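Local coordinates for valine-pyruvate aminotransferase (PDB 3G7Q), which catalyses the pyridoxal 5'-phosphate-dependent transfer of an amino group from valine to pyruvate, giving 3-methyl-2-oxobutanoate and alanine, at residues 222-234 with 299-312. Residues are numbered along the deposited sequence; the frame is centred on the assembly and turned at random. Where two conformers were deposited one is given.
Sequences YGVPFPGIIFSEA and LLRLSETVIKPFYY. With EDO (1,2-ethanediol), chain E.
Phe231 lays its ring against the backbone of Tyr312, whose CA forms an off-centre CH-pi contact 4.2 Å from the ring centroid. In this fold type I aminotransferase, the loop after strand 216-219 of the seven-stranded sheet packs along the first turns of helix 299-325. The Phe231 edge meets Tyr311 CB, and its plane makes 51° with the Tyr312 ring. Ile229 crosses Ile307 at about a right angle, with CG1 3.6 Å from Ile307 CG2. Ile229 CD1 reaches Tyr311 CE2, while the Tyr311 hydroxyl is hydrogen-bonded to Ala42 N. At the other end, Leu299 CD2 lies 3.6 Å from Phe226 CD2, and Leu300 CD1 touches Pro225 CB. Cis peptide bonds precede both Pro225 and Pro227. Between these apolar ends, Ser303 faces the loop with its CB against Pro227 O. Its OG turns back to Leu299 O, which also accepts from Ser303 N on the opposite face of the carbonyl plane. Lys308, in one of two conformers, is extended, CG anti to the backbone N (chi1 177°), and runs past Gly228 O and Ile230 O. There Lys308 NZ donates to O1 of an ethanediol and to a water 2.6 Å away, which donates to Ile230 O.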
loop_
_atom_site.group_PDB
_atom_site.type_symbol
_atom_site.label_atom_id
_atom_site.label_comp_id
_atom_site.label_asym_id
_atom_site.label_seq_id
_atom_site.Cartn_x
_atom_site.Cartn_y
_atom_site.Cartn_z
ATOM N N TYR A 222 12.130 14.132 -5.013
ATOM C CA TYR A 222 13.535 14.446 -4.874
ATOM C C TYR A 222 13.828 15.870 -4.454
ATOM O O TYR A 222 14.981 16.210 -4.250
ATOM C CB TYR A 222 14.272 14.185 -6.216
ATOM C CG TYR A 222 14.278 12.735 -6.601
ATOM C CD1 TYR A 222 15.245 11.862 -6.099
ATOM C CD2 TYR A 222 13.315 12.218 -7.441
ATOM C CE1 TYR A 222 15.244 10.544 -6.438
ATOM C CE2 TYR A 222 13.320 10.889 -7.787
ATOM C CZ TYR A 222 14.285 10.067 -7.264
ATOM O OH TYR A 222 14.306 8.759 -7.593
ATOM N N GLY A 223 12.799 16.694 -4.320
ATOM C CA GLY A 223 12.991 18.108 -4.088
ATOM C C GLY A 223 13.022 18.590 -2.642
ATOM O O GLY A 223 13.259 17.833 -1.713
ATOM N N VAL A 224 12.828 19.891 -2.514
ATOM C CA VAL A 224 12.860 20.635 -1.269
ATOM C C VAL A 224 11.480 20.620 -0.654
ATOM O O VAL A 224 10.507 20.727 -1.374
ATOM C CB VAL A 224 13.306 22.094 -1.614
ATOM C CG1 VAL A 224 12.817 23.083 -0.627
ATOM C CG2 VAL A 224 14.821 22.133 -1.819
ATOM N N PRO A 225 11.378 20.613 0.682
ATOM C CA PRO A 225 12.397 20.658 1.714
ATOM C C PRO A 225 13.098 19.334 2.035
ATOM O O PRO A 225 14.121 19.368 2.692
ATOM C CB PRO A 225 11.620 21.171 2.945
ATOM C CG PRO A 225 10.249 20.726 2.705
ATOM C CD PRO A 225 10.029 20.766 1.249
ATOM N N PHE A 226 12.547 18.200 1.595
ATOM C CA PHE A 226 13.194 16.893 1.774
ATOM C C PHE A 226 12.815 16.008 0.596
ATOM O O PHE A 226 11.672 16.020 0.175
ATOM C CB PHE A 226 12.806 16.231 3.102
ATOM C CG PHE A 226 11.341 15.999 3.261
ATOM C CD1 PHE A 226 10.761 14.831 2.817
ATOM C CD2 PHE A 226 10.543 16.967 3.852
ATOM C CE1 PHE A 226 9.392 14.632 2.940
ATOM C CE2 PHE A 226 9.203 16.764 3.986
ATOM C CZ PHE A 226 8.631 15.609 3.531
ATOM N N PRO A 227 13.750 15.191 0.092
ATOM C CA PRO A 227 15.130 14.983 0.552
ATOM C C PRO A 227 16.168 15.985 0.078
ATOM O O PRO A 227 17.329 15.903 0.483
ATOM C CB PRO A 227 15.439 13.592 0.009
ATOM C CG PRO A 227 14.733 13.587 -1.300
ATOM C CD PRO A 227 13.423 14.291 -1.031
ATOM N N GLY A 228 15.777 16.945 -0.743
ATOM C CA GLY A 228 16.699 18.002 -1.148
ATOM C C GLY A 228 17.776 17.608 -2.135
ATOM O O GLY A 228 18.814 18.237 -2.192
ATOM N N ILE A 229 17.506 16.591 -2.938
ATOM C CA ILE A 229 18.453 16.146 -3.977
ATOM C C ILE A 229 18.210 16.988 -5.240
ATOM O O ILE A 229 17.686 16.493 -6.274
ATOM C CB ILE A 229 18.338 14.636 -4.242
ATOM C CG1 ILE A 229 18.415 13.809 -2.939
ATOM C CG2 ILE A 229 19.492 14.190 -5.232
ATOM C CD1 ILE A 229 18.038 12.364 -3.029
ATOM N N ILE A 230 18.599 18.243 -5.138
ATOM C CA ILE A 230 18.442 19.230 -6.193
ATOM C C ILE A 230 19.662 20.105 -6.213
ATOM O O ILE A 230 20.123 20.592 -5.161
ATOM C CB ILE A 230 17.110 20.023 -6.003
ATOM C CG1 ILE A 230 16.890 20.984 -7.163
ATOM C CG2 ILE A 230 17.114 20.756 -4.631
ATOM C CD1 ILE A 230 15.479 21.564 -7.211
ATOM N N PHE A 231 20.194 20.324 -7.415
ATOM C CA PHE A 231 21.435 21.053 -7.620
ATOM C C PHE A 231 21.261 22.357 -8.411
ATOM O O PHE A 231 22.236 22.958 -8.877
ATOM C CB PHE A 231 22.424 20.150 -8.358
ATOM C CG PHE A 231 22.415 18.703 -7.874
ATOM C CD1 PHE A 231 22.581 18.397 -6.529
ATOM C CD2 PHE A 231 22.270 17.651 -8.767
ATOM C CE1 PHE A 231 22.579 17.111 -6.095
ATOM C CE2 PHE A 231 22.259 16.365 -8.329
ATOM C CZ PHE A 231 22.391 16.083 -7.014
ATOM N N SER A 232 20.031 22.744 -8.659
ATOM C CA SER A 232 19.777 23.927 -9.424
ATOM C C SER A 232 18.812 24.784 -8.660
ATOM O O SER A 232 18.232 24.334 -7.667
ATOM C CB SER A 232 19.129 23.546 -10.746
ATOM O OG SER A 232 17.899 22.892 -10.429
ATOM N N GLU A 233 18.635 26.000 -9.142
ATOM C CA GLU A 233 17.649 26.910 -8.576
ATOM C C GLU A 233 16.247 26.387 -8.909
ATOM O O GLU A 233 16.034 25.810 -9.974
ATOM C CB GLU A 233 17.851 28.299 -9.148
ATOM C CG GLU A 233 16.857 29.355 -8.689
ATOM C CD GLU A 233 15.559 29.419 -9.487
ATOM O OE1 GLU A 233 15.528 29.010 -10.673
ATOM O OE2 GLU A 233 14.574 29.910 -8.902
ATOM N N ALA A 234 15.318 26.561 -7.984
ATOM C CA ALA A 234 13.944 26.198 -8.191
ATOM C C ALA A 234 13.094 26.839 -7.104
ATOM O O ALA A 234 13.186 26.467 -5.936
ATOM C CB ALA A 234 13.795 24.665 -8.179
ATOM N N LEU A 299 15.197 17.070 9.856
ATOM C CA LEU A 299 14.781 16.676 8.501
ATOM C C LEU A 299 15.350 17.602 7.414
ATOM O O LEU A 299 15.989 17.147 6.459
ATOM C CB LEU A 299 13.252 16.565 8.444
ATOM C CG LEU A 299 12.617 16.103 7.133
ATOM C CD1 LEU A 299 13.164 14.735 6.726
ATOM C CD2 LEU A 299 11.068 16.121 7.271
ATOM N N LEU A 300 15.144 18.904 7.570
ATOM C CA LEU A 300 15.694 19.852 6.617
ATOM C C LEU A 300 17.222 19.914 6.681
ATOM O O LEU A 300 17.894 19.974 5.645
ATOM C CB LEU A 300 15.070 21.258 6.835
ATOM C CG LEU A 300 13.689 21.495 6.186
ATOM C CD1 LEU A 300 12.723 20.368 6.444
ATOM C CD2 LEU A 300 13.065 22.844 6.607
ATOM N N ARG A 301 17.789 19.892 7.895
ATOM C CA ARG A 301 19.242 19.962 8.061
ATOM C C ARG A 301 19.970 18.833 7.323
ATOM O O ARG A 301 21.003 19.038 6.648
ATOM C CB ARG A 301 19.593 19.872 9.560
ATOM C CG ARG A 301 21.093 19.874 9.873
ATOM C CD ARG A 301 21.381 19.833 11.386
ATOM N NE ARG A 301 20.990 18.572 12.012
ATOM C CZ ARG A 301 21.729 17.460 11.985
ATOM N NH1 ARG A 301 22.894 17.425 11.357
ATOM N NH2 ARG A 301 21.303 16.363 12.590
ATOM N N LEU A 302 19.451 17.633 7.483
ATOM C CA LEU A 302 20.091 16.464 6.880
ATOM C C LEU A 302 19.958 16.526 5.368
ATOM O O LEU A 302 20.916 16.227 4.649
ATOM C CB LEU A 302 19.498 15.183 7.437
ATOM C CG LEU A 302 19.866 14.864 8.889
ATOM C CD1 LEU A 302 19.066 13.618 9.324
ATOM C CD2 LEU A 302 21.391 14.698 9.087
ATOM N N SER A 303 18.788 16.948 4.889
ATOM C CA SER A 303 18.602 17.104 3.447
ATOM C C SER A 303 19.603 18.086 2.864
ATOM O O SER A 303 20.262 17.824 1.846
ATOM C CB SER A 303 17.168 17.575 3.160
ATOM O OG SER A 303 16.201 16.587 3.566
ATOM N N GLU A 304 19.747 19.251 3.494
ATOM C CA GLU A 304 20.622 20.280 2.923
ATOM C C GLU A 304 22.111 20.068 3.166
ATOM O O GLU A 304 22.921 20.381 2.280
ATOM C CB GLU A 304 20.214 21.695 3.423
ATOM C CG GLU A 304 21.032 22.904 2.848
ATOM C CD GLU A 304 20.805 23.250 1.332
ATOM O OE1 GLU A 304 19.712 23.024 0.787
ATOM O OE2 GLU A 304 21.733 23.782 0.680
ATOM N N THR A 305 22.487 19.522 4.324
ATOM C CA THR A 305 23.914 19.437 4.676
ATOM C C THR A 305 24.582 18.082 4.545
ATOM O O THR A 305 25.805 17.998 4.573
ATOM C CB THR A 305 24.106 19.940 6.119
ATOM O OG1 THR A 305 23.561 19.004 7.036
ATOM C CG2 THR A 305 23.417 21.301 6.306
ATOM N N VAL A 306 23.802 17.031 4.378
ATOM C CA VAL A 306 24.377 15.688 4.267
ATOM C C VAL A 306 23.992 15.035 2.938
ATOM O O VAL A 306 24.852 14.621 2.154
ATOM C CB VAL A 306 23.928 14.797 5.440
ATOM C CG1 VAL A 306 24.416 13.343 5.247
ATOM C CG2 VAL A 306 24.425 15.369 6.776
ATOM N N ILE A 307 22.694 14.982 2.679
ATOM C CA ILE A 307 22.189 14.348 1.470
ATOM C C ILE A 307 22.568 15.100 0.189
ATOM O O ILE A 307 23.227 14.529 -0.682
ATOM C CB ILE A 307 20.662 14.161 1.555
ATOM C CG1 ILE A 307 20.308 13.184 2.695
ATOM C CG2 ILE A 307 20.102 13.651 0.223
ATOM C CD1 ILE A 307 18.820 13.047 2.974
ATOM N N LYS A 308 22.162 16.356 0.060
ATOM C CA LYS A 308 22.452 17.077 -1.172
ATOM C C LYS A 308 23.955 17.066 -1.543
ATOM O O LYS A 308 24.305 16.754 -2.673
ATOM C CB LYS A 308 21.936 18.520 -1.081
ATOM C CG LYS A 308 22.259 19.353 -2.309
ATOM C CD LYS A 308 21.654 20.738 -2.198
ATOM C CE LYS A 308 22.303 21.700 -3.172
ATOM N NZ LYS A 308 21.678 23.066 -3.127
ATOM N N PRO A 309 24.845 17.418 -0.606
ATOM C CA PRO A 309 26.271 17.421 -1.008
ATOM C C PRO A 309 26.838 16.069 -1.421
ATOM O O PRO A 309 27.748 16.006 -2.256
ATOM C CB PRO A 309 27.005 17.942 0.229
ATOM C CG PRO A 309 25.983 18.388 1.146
ATOM C CD PRO A 309 24.677 17.861 0.789
ATOM N N PHE A 310 26.354 15.003 -0.795
ATOM C CA PHE A 310 26.773 13.661 -1.156
ATOM C C PHE A 310 26.447 13.381 -2.617
ATOM O O PHE A 310 27.309 12.936 -3.368
ATOM C CB PHE A 310 26.089 12.605 -0.280
ATOM C CG PHE A 310 26.396 11.183 -0.706
ATOM C CD1 PHE A 310 25.648 10.549 -1.687
ATOM C CD2 PHE A 310 27.430 10.495 -0.099
ATOM C CE1 PHE A 310 25.967 9.224 -2.063
ATOM C CE2 PHE A 310 27.729 9.209 -0.468
ATOM C CZ PHE A 310 26.998 8.589 -1.446
ATOM N N TYR A 311 25.193 13.602 -3.020
ATOM C CA TYR A 311 24.800 13.321 -4.392
ATOM C C TYR A 311 25.444 14.279 -5.388
ATOM O O TYR A 311 25.747 13.892 -6.488
ATOM C CB TYR A 311 23.280 13.370 -4.531
ATOM C CG TYR A 311 22.567 12.168 -3.914
ATOM C CD1 TYR A 311 22.500 10.971 -4.584
ATOM C CD2 TYR A 311 21.944 12.250 -2.667
ATOM C CE1 TYR A 311 21.849 9.907 -4.051
ATOM C CE2 TYR A 311 21.277 11.156 -2.110
ATOM C CZ TYR A 311 21.250 9.989 -2.799
ATOM O OH TYR A 311 20.601 8.876 -2.306
ATOM N N TYR A 312 25.618 15.536 -5.011
ATOM C CA TYR A 312 26.237 16.509 -5.915
ATOM C C TYR A 312 27.671 16.068 -6.244
ATOM O O TYR A 312 28.101 16.054 -7.411
ATOM C CB TYR A 312 26.199 17.881 -5.294
ATOM C CG TYR A 312 26.797 18.946 -6.191
ATOM C CD1 TYR A 312 26.191 19.280 -7.393
ATOM C CD2 TYR A 312 27.949 19.582 -5.833
ATOM C CE1 TYR A 312 26.742 20.266 -8.224
ATOM C CE2 TYR A 312 28.500 20.555 -6.652
ATOM C CZ TYR A 312 27.877 20.887 -7.833
ATOM O OH TYR A 312 28.442 21.868 -8.623
HETATM C C1 EDO E . 24.089 23.671 -5.981
HETATM O O1 EDO E . 22.704 23.772 -5.516
HETATM C C2 EDO E . 24.749 22.321 -5.644
HETATM O O2 EDO E . 25.631 22.495 -4.496
HETATM O O HOH W 1 18.563 20.498 -0.083
HETATM O O HOH W 2 20.046 23.365 -5.183
#